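Local coordinates for protein-L-isoaspartate(D-aspartate) O-methyltransferase (Sulfolobus tokodaii, PDB 1VBF) that probably methylates L-isoaspartyl residues of aged proteins with S-adenosyl-L-methionine, a step in their repair or degradation, at residues W141-T146 with F193-G198; T146-P151 with M161-G166; V170-K175 with L185-E190. All coordinates share one frame; numbering follows the deposited sequence.

How the interactions relate
Interaction 2 is the core contact: every residue that touches in it is buried, and it rests on apolar side chains without a hydrogen bond between its segments. Interactions 1 and 3 are partly buried and add backbone hydrogen bonds, two between loops in interaction 1 and a strand ladder in interaction 3, which also carries charged side chains, E186 and E190 among the exposed ones. Interactions 2 and 3 reach the same sheet, since strand 159-165 pairs with strand 171-177 through I165 N to K172 O (2.8 Å). Interactions 1 and 2 share T146 and are joined by A144 O to G166 N (2.8 Å). Q171 OE1 of interaction 3 reaches F193 N of interaction 1 at 2.7 Å. All three touch the second subunit.

Interaction 1: residues W141-T146 with F193-G198; sequences WATAPT and FGRIGG
I196 packs against A142 and A144 where two loops of the Rossmann-like methyltransferase domain meet in a single beta bridge, T143 with R195. The I196 CB lies 4.0 Å from A142 CB, and the I196 CG2 methyl reaches 4.1 Å from A144 CB; with CG1 anti to the backbone N (chi1 -167°), CG2 is the branch left to face this loop. A second apolar patch forms where W141 and F193 approach at a slant, W141 CE3 to F193 CE2 at 4.1 Å. F193 CE2 comes in at the rim of the indole, near its plane, while Y84 stacks on the W141 ring and helix 56-65 lines both aromatics. Toward the backbone, the F193 ring turns its edge to the carbonyl of W141, CD2 to W141 O at 3.4 Å. T143 then binds through both its main-chain groups: its N donates to G194 O (3.0 Å), almost in line with that carbonyl, and its O accepts from I196 N (2.9 Å) in the carbonyl plane. The T143 hydroxyl is hydrogen-bonded to G166 O. At the polar edge a water donates to W141 O and accepts from G194 N, 3.1 Å from each.

Interaction 2: residues T146-P151 with M161-G166; sequences TLLCKP and MILPIG
L163, whose CD2 methyl lies against L148, accepts a hydrogen bond at its backbone O from the backbone N of Y174, a strand-to-strand bond to 171-177, while the L163 side chain points toward 146-151. No hydrogen bond joins 146-151 to 161-166; the meeting is apolar. L163 CD2 sits 4.0 Å from L148 CD1 and touches the backbone N of L148 as well, the two leucines approaching at a slant. On one flank of this pair selenomethionine M161 stretches out, CG anti to the backbone N (chi1 177°) and the chain extended beyond it, which carries the CE methyl to the P151 ring near CB and CG and leaves SE 4.3 Å from L147 CD2. On the other flank I165 spreads its two branches along the main chain of the loop: CG2 meets T146 CA at 3.8 Å, and CD1 reaches the backbone N of L147 at 3.8 Å. M161, L163 and I165 are every second residue of the strand, and all three point toward the 146-151 segment; V140 on strand 135-140 widens this floor under L148 and M161. L148 occupies the N-cap position of helix 149-154. The face turned from the strand serves the assembly: C149 forms a disulfide with C149 of the second subunit. Strand 135-140, helix 149-154 and the neighbouring parallel strand 159-165 make up a beta-alpha-beta crossover of the class I methyltransferase fold, with the helix start packed on the sheet.

Interaction 3: residues V170-K175 with L185-E190; sequences VQKLYK and LENLGE
K172 and N187 cross at about a right angle, the amide nitrogen ND2 lying beside the aliphatic part of the lysine, 3.6 Å from CG. Bends at chi2 and chi3 turn the K172 chain so that NZ donates to Y174 OH at 3.2 Å on the same face. With K172 cut back to an alanine, the N187 amide would probably lose this apolar flank and the Y174 hydroxyl its ammonium partner. L173, K175 and E186 take the opposite face. L173 and L188 meet obliquely, L173 CD1 against L188 CB at 3.6 Å. K175 and E186 run side by side with chains extended the same way; a water links NZ to OE1, and NZ also bonds E65 O. Between the two faces the strands run antiparallel, their axes 152° apart. L188 and G189 together face L173 in a beta bulge: L188 N donates to L173 O (2.8 Å), and L173 N to G189 O (2.9 Å). N187 OD1 accepts from G189 N at 2.6 Å, an Asx turn across the bulge. The segments belong to the hairpin of strands 171-177 and 184-191, with 184-191 outermost in this chain's sheet, strand 159-165 flanking 171-177, and helix 56-65 touching L173 and L188.

Interaction 1: residues W141-T146 with F193-G198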
loop_
_atom_site.group_PDB
_atom_site.type_symbol
_atom_site.label_atom_id
_atom_site.label_comp_id
_atom_site.label_asym_id
_atom_site.label_seq_id
_atom_site.Cartn_x
_atom_site.Cartn_y
_atom_site.Cartn_z
ATOM N N TRP B 141 -27.783 -9.650 8.511
ATOM C CA TRP B 141 -26.740 -9.290 9.465
ATOM C C TRP B 141 -25.345 -9.639 8.998
ATOM O O TRP B 141 -24.475 -10.014 9.787
ATOM C CB TRP B 141 -26.985 -9.952 10.830
ATOM C CG TRP B 141 -28.270 -9.538 11.497
ATOM C CD1 TRP B 141 -29.412 -10.269 11.574
ATOM C CD2 TRP B 141 -28.572 -8.262 12.103
ATOM N NE1 TRP B 141 -30.409 -9.543 12.171
ATOM C CE2 TRP B 141 -29.930 -8.313 12.508
ATOM C CE3 TRP B 141 -27.835 -7.091 12.333
ATOM C CZ2 TRP B 141 -30.571 -7.231 13.139
ATOM C CZ3 TRP B 141 -28.486 -6.003 12.966
ATOM C CH2 TRP B 141 -29.837 -6.091 13.355
ATOM N N ALA B 142 -25.141 -9.544 7.699
ATOM C CA ALA B 142 -23.831 -9.808 7.115
ATOM C C ALA B 142 -23.796 -9.149 5.735
ATOM O O ALA B 142 -24.822 -9.009 5.063
ATOM C CB ALA B 142 -23.572 -11.301 7.030
ATOM N N THR B 143 -22.616 -8.719 5.323
ATOM C CA THR B 143 -22.487 -8.037 4.046
ATOM C C THR B 143 -22.563 -8.991 2.843
ATOM O O THR B 143 -22.167 -10.164 2.922
ATOM C CB THR B 143 -21.165 -7.182 4.022
ATOM O OG1 THR B 143 -21.092 -6.466 2.797
ATOM C CG2 THR B 143 -19.918 -8.055 4.147
ATOM N N ALA B 144 -23.102 -8.477 1.739
ATOM C CA ALA B 144 -23.231 -9.242 0.495
ATOM C C ALA B 144 -22.490 -8.562 -0.671
ATOM O O ALA B 144 -22.219 -7.361 -0.635
ATOM C CB ALA B 144 -24.690 -9.413 0.143
ATOM N N PRO B 145 -22.151 -9.322 -1.720
ATOM C CA PRO B 145 -21.445 -8.693 -2.840
ATOM C C PRO B 145 -22.335 -7.672 -3.544
ATOM O O PRO B 145 -21.853 -6.692 -4.090
ATOM C CB PRO B 145 -21.102 -9.877 -3.735
ATOM C CG PRO B 145 -21.103 -11.071 -2.773
ATOM C CD PRO B 145 -22.278 -10.778 -1.912
ATOM N N THR B 146 -23.641 -7.911 -3.524
ATOM C CA THR B 146 -24.604 -7.006 -4.150
ATOM C C THR B 146 -25.900 -7.184 -3.395
ATOM O O THR B 146 -25.953 -7.881 -2.383
ATOM C CB THR B 146 -24.982 -7.401 -5.601
ATOM O OG1 THR B 146 -23.921 -8.124 -6.211
ATOM C CG2 THR B 146 -25.267 -6.186 -6.418
ATOM N N PHE B 193 -19.345 -5.449 8.531
ATOM C CA PHE B 193 -19.906 -6.755 8.823
ATOM C C PHE B 193 -19.051 -7.843 8.220
ATOM O O PHE B 193 -18.244 -7.575 7.340
ATOM C CB PHE B 193 -21.316 -6.886 8.250
ATOM C CG PHE B 193 -22.355 -6.130 9.009
ATOM C CD1 PHE B 193 -22.426 -4.749 8.928
ATOM C CD2 PHE B 193 -23.283 -6.802 9.803
ATOM C CE1 PHE B 193 -23.406 -4.041 9.617
ATOM C CE2 PHE B 193 -24.274 -6.094 10.506
ATOM C CZ PHE B 193 -24.330 -4.715 10.409
ATOM N N GLY B 194 -19.240 -9.067 8.711
ATOM C CA GLY B 194 -18.535 -10.226 8.198
ATOM C C GLY B 194 -19.253 -10.600 6.915
ATOM O O GLY B 194 -20.384 -10.160 6.671
ATOM N N ARG B 195 -18.610 -11.404 6.085
ATOM C CA ARG B 195 -19.186 -11.789 4.813
ATOM C C ARG B 195 -20.240 -12.868 4.904
ATOM O O ARG B 195 -20.086 -13.837 5.649
ATOM C CB ARG B 195 -18.077 -12.264 3.888
ATOM C CG ARG B 195 -17.200 -11.161 3.372
ATOM C CD ARG B 195 -16.201 -11.722 2.418
ATOM N NE ARG B 195 -15.718 -10.691 1.515
ATOM C CZ ARG B 195 -14.979 -10.940 0.441
ATOM N NH1 ARG B 195 -14.642 -12.186 0.149
ATOM N NH2 ARG B 195 -14.594 -9.941 -0.341
ATOM N N ILE B 196 -21.309 -12.702 4.130
ATOM C CA ILE B 196 -22.384 -13.679 4.082
ATOM C C ILE B 196 -21.907 -14.819 3.193
ATOM O O ILE B 196 -21.178 -14.600 2.233
ATOM C CB ILE B 196 -23.625 -13.070 3.483
ATOM C CG1 ILE B 196 -24.836 -13.978 3.712
ATOM C CG2 ILE B 196 -23.399 -12.840 2.038
ATOM C CD1 ILE B 196 -26.173 -13.318 3.379
ATOM N N GLY B 197 -22.295 -16.041 3.519
ATOM C CA GLY B 197 -21.866 -17.172 2.726
ATOM C C GLY B 197 -23.026 -17.744 1.950
ATOM O O GLY B 197 -24.173 -17.453 2.262
ATOM N N GLY B 198 -22.751 -18.538 0.925
ATOM C CA GLY B 198 -23.854 -19.100 0.181
ATOM C C GLY B 198 -23.791 -18.839 -1.304
ATOM O O GLY B 198 -22.910 -18.129 -1.790
HETATM O O HOH W 1 -21.478 -9.930 10.659
#

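Interaction 2: residues T146-P151 with M161-G166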
loop_
_atom_site.group_PDB
_atom_site.type_symbol
_atom_site.label_atom_id
_atom_site.label_comp_id
_atom_site.label_asym_id
_atom_site.label_seq_id
_atom_site.Cartn_x
_atom_site.Cartn_y
_atom_site.Cartn_z
ATOM N N THR B 146 -23.641 -7.911 -3.524
ATOM C CA THR B 146 -24.604 -7.006 -4.150
ATOM C C THR B 146 -25.900 -7.184 -3.395
ATOM O O THR B 146 -25.953 -7.881 -2.383
ATOM C CB THR B 146 -24.982 -7.401 -5.601
ATOM O OG1 THR B 146 -23.921 -8.124 -6.211
ATOM C CG2 THR B 146 -25.267 -6.186 -6.418
ATOM N N LEU B 147 -26.945 -6.572 -3.940
ATOM C CA LEU B 147 -28.284 -6.658 -3.407
ATOM C C LEU B 147 -28.678 -8.136 -3.454
ATOM O O LEU B 147 -28.575 -8.782 -4.495
ATOM C CB LEU B 147 -29.216 -5.853 -4.300
ATOM C CG LEU B 147 -30.430 -5.147 -3.709
ATOM C CD1 LEU B 147 -31.463 -4.964 -4.823
ATOM C CD2 LEU B 147 -31.023 -5.959 -2.587
ATOM N N LEU B 148 -29.107 -8.678 -2.321
ATOM C CA LEU B 148 -29.516 -10.067 -2.268
ATOM C C LEU B 148 -30.829 -10.198 -3.016
ATOM O O LEU B 148 -31.858 -9.682 -2.613
ATOM C CB LEU B 148 -29.662 -10.524 -0.826
ATOM C CG LEU B 148 -28.322 -10.643 -0.118
ATOM C CD1 LEU B 148 -28.545 -10.788 1.364
ATOM C CD2 LEU B 148 -27.575 -11.821 -0.668
ATOM N N CYS B 149 -30.752 -10.909 -4.122
ATOM C CA CYS B 149 -31.846 -11.155 -5.030
ATOM C C CYS B 149 -33.049 -11.953 -4.506
ATOM O O CYS B 149 -34.185 -11.532 -4.683
ATOM C CB CYS B 149 -31.211 -11.814 -6.231
ATOM S SG CYS B 149 -32.183 -12.565 -7.567
ATOM N N LYS B 150 -32.824 -13.097 -3.873
ATOM C CA LYS B 150 -33.950 -13.879 -3.364
ATOM C C LYS B 150 -34.759 -13.100 -2.316
ATOM O O LYS B 150 -35.980 -12.970 -2.432
ATOM C CB LYS B 150 -33.471 -15.210 -2.769
ATOM C CG LYS B 150 -32.854 -16.130 -3.769
ATOM C CD LYS B 150 -33.789 -16.371 -4.931
ATOM C CE LYS B 150 -33.183 -17.367 -5.900
ATOM N NZ LYS B 150 -34.100 -17.757 -7.002
ATOM N N PRO B 151 -34.091 -12.581 -1.270
ATOM C CA PRO B 151 -34.831 -11.819 -0.254
ATOM C C PRO B 151 -35.631 -10.707 -0.936
ATOM O O PRO B 151 -36.834 -10.573 -0.731
ATOM C CB PRO B 151 -33.726 -11.260 0.628
ATOM C CG PRO B 151 -32.658 -12.315 0.528
ATOM C CD PRO B 151 -32.659 -12.658 -0.938
HETATM N N MSE B 161 -36.238 -3.390 2.998
HETATM C CA MSE B 161 -35.137 -4.288 3.338
HETATM C C MSE B 161 -33.903 -3.503 3.762
HETATM O O MSE B 161 -33.595 -2.458 3.190
HETATM C CB MSE B 161 -34.761 -5.197 2.168
HETATM C CG MSE B 161 -33.552 -6.101 2.468
HETATM SE SE MSE B 161 -33.076 -7.317 0.991
HETATM C CE MSE B 161 -32.284 -8.714 2.024
ATOM N N ILE B 162 -33.211 -4.001 4.779
ATOM C CA ILE B 162 -31.992 -3.375 5.250
ATOM C C ILE B 162 -30.865 -4.402 5.235
ATOM O O ILE B 162 -31.012 -5.489 5.794
ATOM C CB ILE B 162 -32.188 -2.786 6.672
ATOM C CG1 ILE B 162 -33.051 -1.529 6.565
ATOM C CG2 ILE B 162 -30.830 -2.441 7.344
ATOM C CD1 ILE B 162 -33.301 -0.815 7.861
ATOM N N LEU B 163 -29.758 -4.077 4.565
ATOM C CA LEU B 163 -28.596 -4.965 4.514
ATOM C C LEU B 163 -27.332 -4.231 4.175
ATOM O O LEU B 163 -27.386 -3.170 3.563
ATOM C CB LEU B 163 -28.746 -6.067 3.468
ATOM C CG LEU B 163 -29.176 -5.823 2.008
ATOM C CD1 LEU B 163 -29.025 -4.392 1.544
ATOM C CD2 LEU B 163 -28.371 -6.752 1.140
ATOM N N PRO B 164 -26.168 -4.785 4.564
ATOM C CA PRO B 164 -24.861 -4.185 4.281
ATOM C C PRO B 164 -24.384 -4.742 2.930
ATOM O O PRO B 164 -24.335 -5.963 2.733
ATOM C CB PRO B 164 -23.969 -4.690 5.415
ATOM C CG PRO B 164 -24.901 -5.443 6.342
ATOM C CD PRO B 164 -26.017 -5.918 5.488
ATOM N N ILE B 165 -24.059 -3.861 1.993
ATOM C CA ILE B 165 -23.561 -4.306 0.699
ATOM C C ILE B 165 -22.118 -3.861 0.492
ATOM O O ILE B 165 -21.776 -2.695 0.680
ATOM C CB ILE B 165 -24.392 -3.744 -0.483
ATOM C CG1 ILE B 165 -25.837 -4.231 -0.396
ATOM C CG2 ILE B 165 -23.758 -4.181 -1.818
ATOM C CD1 ILE B 165 -26.680 -3.695 -1.503
ATOM N N GLY B 166 -21.267 -4.793 0.101
ATOM C CA GLY B 166 -19.898 -4.420 -0.145
ATOM C C GLY B 166 -18.890 -5.533 -0.076
ATOM O O GLY B 166 -19.003 -6.449 0.732
#

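Interaction 3: residues V170-K175 with L185-E190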
loop_
_atom_site.group_PDB
_atom_site.type_symbol
_atom_site.label_atom_id
_atom_site.label_comp_id
_atom_site.label_asym_id
_atom_site.label_seq_id
_atom_site.Cartn_x
_atom_site.Cartn_y
_atom_site.Cartn_z
ATOM N N VAL B 170 -14.925 -2.856 4.656
ATOM C CA VAL B 170 -15.789 -1.788 5.173
ATOM C C VAL B 170 -16.898 -1.646 4.148
ATOM O O VAL B 170 -16.622 -1.358 3.000
ATOM C CB VAL B 170 -15.061 -0.443 5.298
ATOM C CG1 VAL B 170 -16.048 0.652 5.687
ATOM C CG2 VAL B 170 -14.010 -0.539 6.352
ATOM N N GLN B 171 -18.149 -1.835 4.546
ATOM C CA GLN B 171 -19.248 -1.777 3.594
ATOM C C GLN B 171 -20.195 -0.630 3.842
ATOM O O GLN B 171 -19.883 0.286 4.583
ATOM C CB GLN B 171 -20.028 -3.089 3.636
ATOM C CG GLN B 171 -19.166 -4.342 3.571
ATOM C CD GLN B 171 -18.614 -4.747 4.917
ATOM O OE1 GLN B 171 -19.298 -4.666 5.924
ATOM N NE2 GLN B 171 -17.378 -5.207 4.938
ATOM N N LYS B 172 -21.361 -0.683 3.220
ATOM C CA LYS B 172 -22.358 0.357 3.406
ATOM C C LYS B 172 -23.683 -0.281 3.796
ATOM O O LYS B 172 -24.043 -1.335 3.285
ATOM C CB LYS B 172 -22.552 1.159 2.122
ATOM C CG LYS B 172 -21.415 2.104 1.760
ATOM C CD LYS B 172 -21.298 2.172 0.247
ATOM C CE LYS B 172 -21.084 0.737 -0.313
ATOM N NZ LYS B 172 -21.224 0.612 -1.798
ATOM N N LEU B 173 -24.402 0.374 4.706
ATOM C CA LEU B 173 -25.692 -0.097 5.188
ATOM C C LEU B 173 -26.761 0.473 4.255
ATOM O O LEU B 173 -26.833 1.683 4.042
ATOM C CB LEU B 173 -25.886 0.389 6.638
ATOM C CG LEU B 173 -26.729 -0.366 7.686
ATOM C CD1 LEU B 173 -28.019 0.371 7.918
ATOM C CD2 LEU B 173 -26.977 -1.788 7.239
ATOM N N TYR B 174 -27.587 -0.383 3.677
ATOM C CA TYR B 174 -28.606 0.126 2.777
ATOM C C TYR B 174 -30.039 -0.167 3.180
ATOM O O TYR B 174 -30.363 -1.274 3.612
ATOM C CB TYR B 174 -28.434 -0.432 1.371
ATOM C CG TYR B 174 -27.306 0.134 0.579
ATOM C CD1 TYR B 174 -26.027 -0.410 0.660
ATOM C CD2 TYR B 174 -27.524 1.207 -0.280
ATOM C CE1 TYR B 174 -24.992 0.101 -0.099
ATOM C CE2 TYR B 174 -26.490 1.732 -1.049
ATOM C CZ TYR B 174 -25.231 1.174 -0.952
ATOM O OH TYR B 174 -24.214 1.700 -1.705
ATOM N N LYS B 175 -30.895 0.836 3.017
ATOM C CA LYS B 175 -32.311 0.683 3.299
ATOM C C LYS B 175 -32.988 0.646 1.918
ATOM O O LYS B 175 -33.024 1.639 1.182
ATOM C CB LYS B 175 -32.825 1.857 4.138
ATOM C CG LYS B 175 -34.296 1.751 4.497
ATOM C CD LYS B 175 -34.729 2.928 5.338
ATOM C CE LYS B 175 -36.207 2.868 5.630
ATOM N NZ LYS B 175 -36.540 3.805 6.723
ATOM N N LEU B 185 -32.654 3.127 -2.968
ATOM C CA LEU B 185 -31.639 2.689 -2.027
ATOM C C LEU B 185 -31.080 3.885 -1.306
ATOM O O LEU B 185 -30.608 4.832 -1.927
ATOM C CB LEU B 185 -30.495 1.960 -2.731
ATOM C CG LEU B 185 -30.829 0.901 -3.777
ATOM C CD1 LEU B 185 -29.659 -0.047 -3.905
ATOM C CD2 LEU B 185 -32.049 0.125 -3.371
ATOM N N GLU B 186 -31.129 3.832 0.016
ATOM C CA GLU B 186 -30.639 4.913 0.830
ATOM C C GLU B 186 -29.476 4.444 1.652
ATOM O O GLU B 186 -29.602 3.548 2.463
ATOM C CB GLU B 186 -31.761 5.412 1.726
ATOM C CG GLU B 186 -31.328 6.302 2.851
ATOM C CD GLU B 186 -32.500 6.694 3.744
ATOM O OE1 GLU B 186 -33.535 5.985 3.725
ATOM O OE2 GLU B 186 -32.384 7.700 4.477
ATOM N N ASN B 187 -28.325 5.043 1.412
ATOM C CA ASN B 187 -27.116 4.724 2.149
ATOM C C ASN B 187 -27.287 5.262 3.555
ATOM O O ASN B 187 -27.460 6.457 3.755
ATOM C CB ASN B 187 -25.914 5.404 1.508
ATOM C CG ASN B 187 -24.614 4.984 2.133
ATOM O OD1 ASN B 187 -24.550 4.694 3.325
ATOM N ND2 ASN B 187 -23.557 4.960 1.332
ATOM N N LEU B 188 -27.241 4.372 4.532
ATOM C CA LEU B 188 -27.388 4.777 5.923
ATOM C C LEU B 188 -26.038 4.901 6.603
ATOM O O LEU B 188 -25.975 5.141 7.798
ATOM C CB LEU B 188 -28.253 3.768 6.685
ATOM C CG LEU B 188 -29.656 3.559 6.110
ATOM C CD1 LEU B 188 -30.389 2.514 6.928
ATOM C CD2 LEU B 188 -30.409 4.887 6.088
ATOM N N GLY B 189 -24.954 4.721 5.863
ATOM C CA GLY B 189 -23.653 4.848 6.483
ATOM C C GLY B 189 -22.673 3.722 6.274
ATOM O O GLY B 189 -22.988 2.707 5.669
ATOM N N GLU B 190 -21.466 3.913 6.782
ATOM C CA GLU B 190 -20.414 2.920 6.653
ATOM C C GLU B 190 -20.506 1.956 7.815
ATOM O O GLU B 190 -20.746 2.373 8.939
ATOM C CB GLU B 190 -19.041 3.591 6.671
ATOM C CG GLU B 190 -18.590 4.223 5.367
ATOM C CD GLU B 190 -17.211 4.891 5.501
ATOM O OE1 GLU B 190 -16.269 4.259 6.055
ATOM O OE2 GLU B 190 -17.066 6.048 5.048
HETATM O O HOH W 2 -35.261 6.309 5.722
#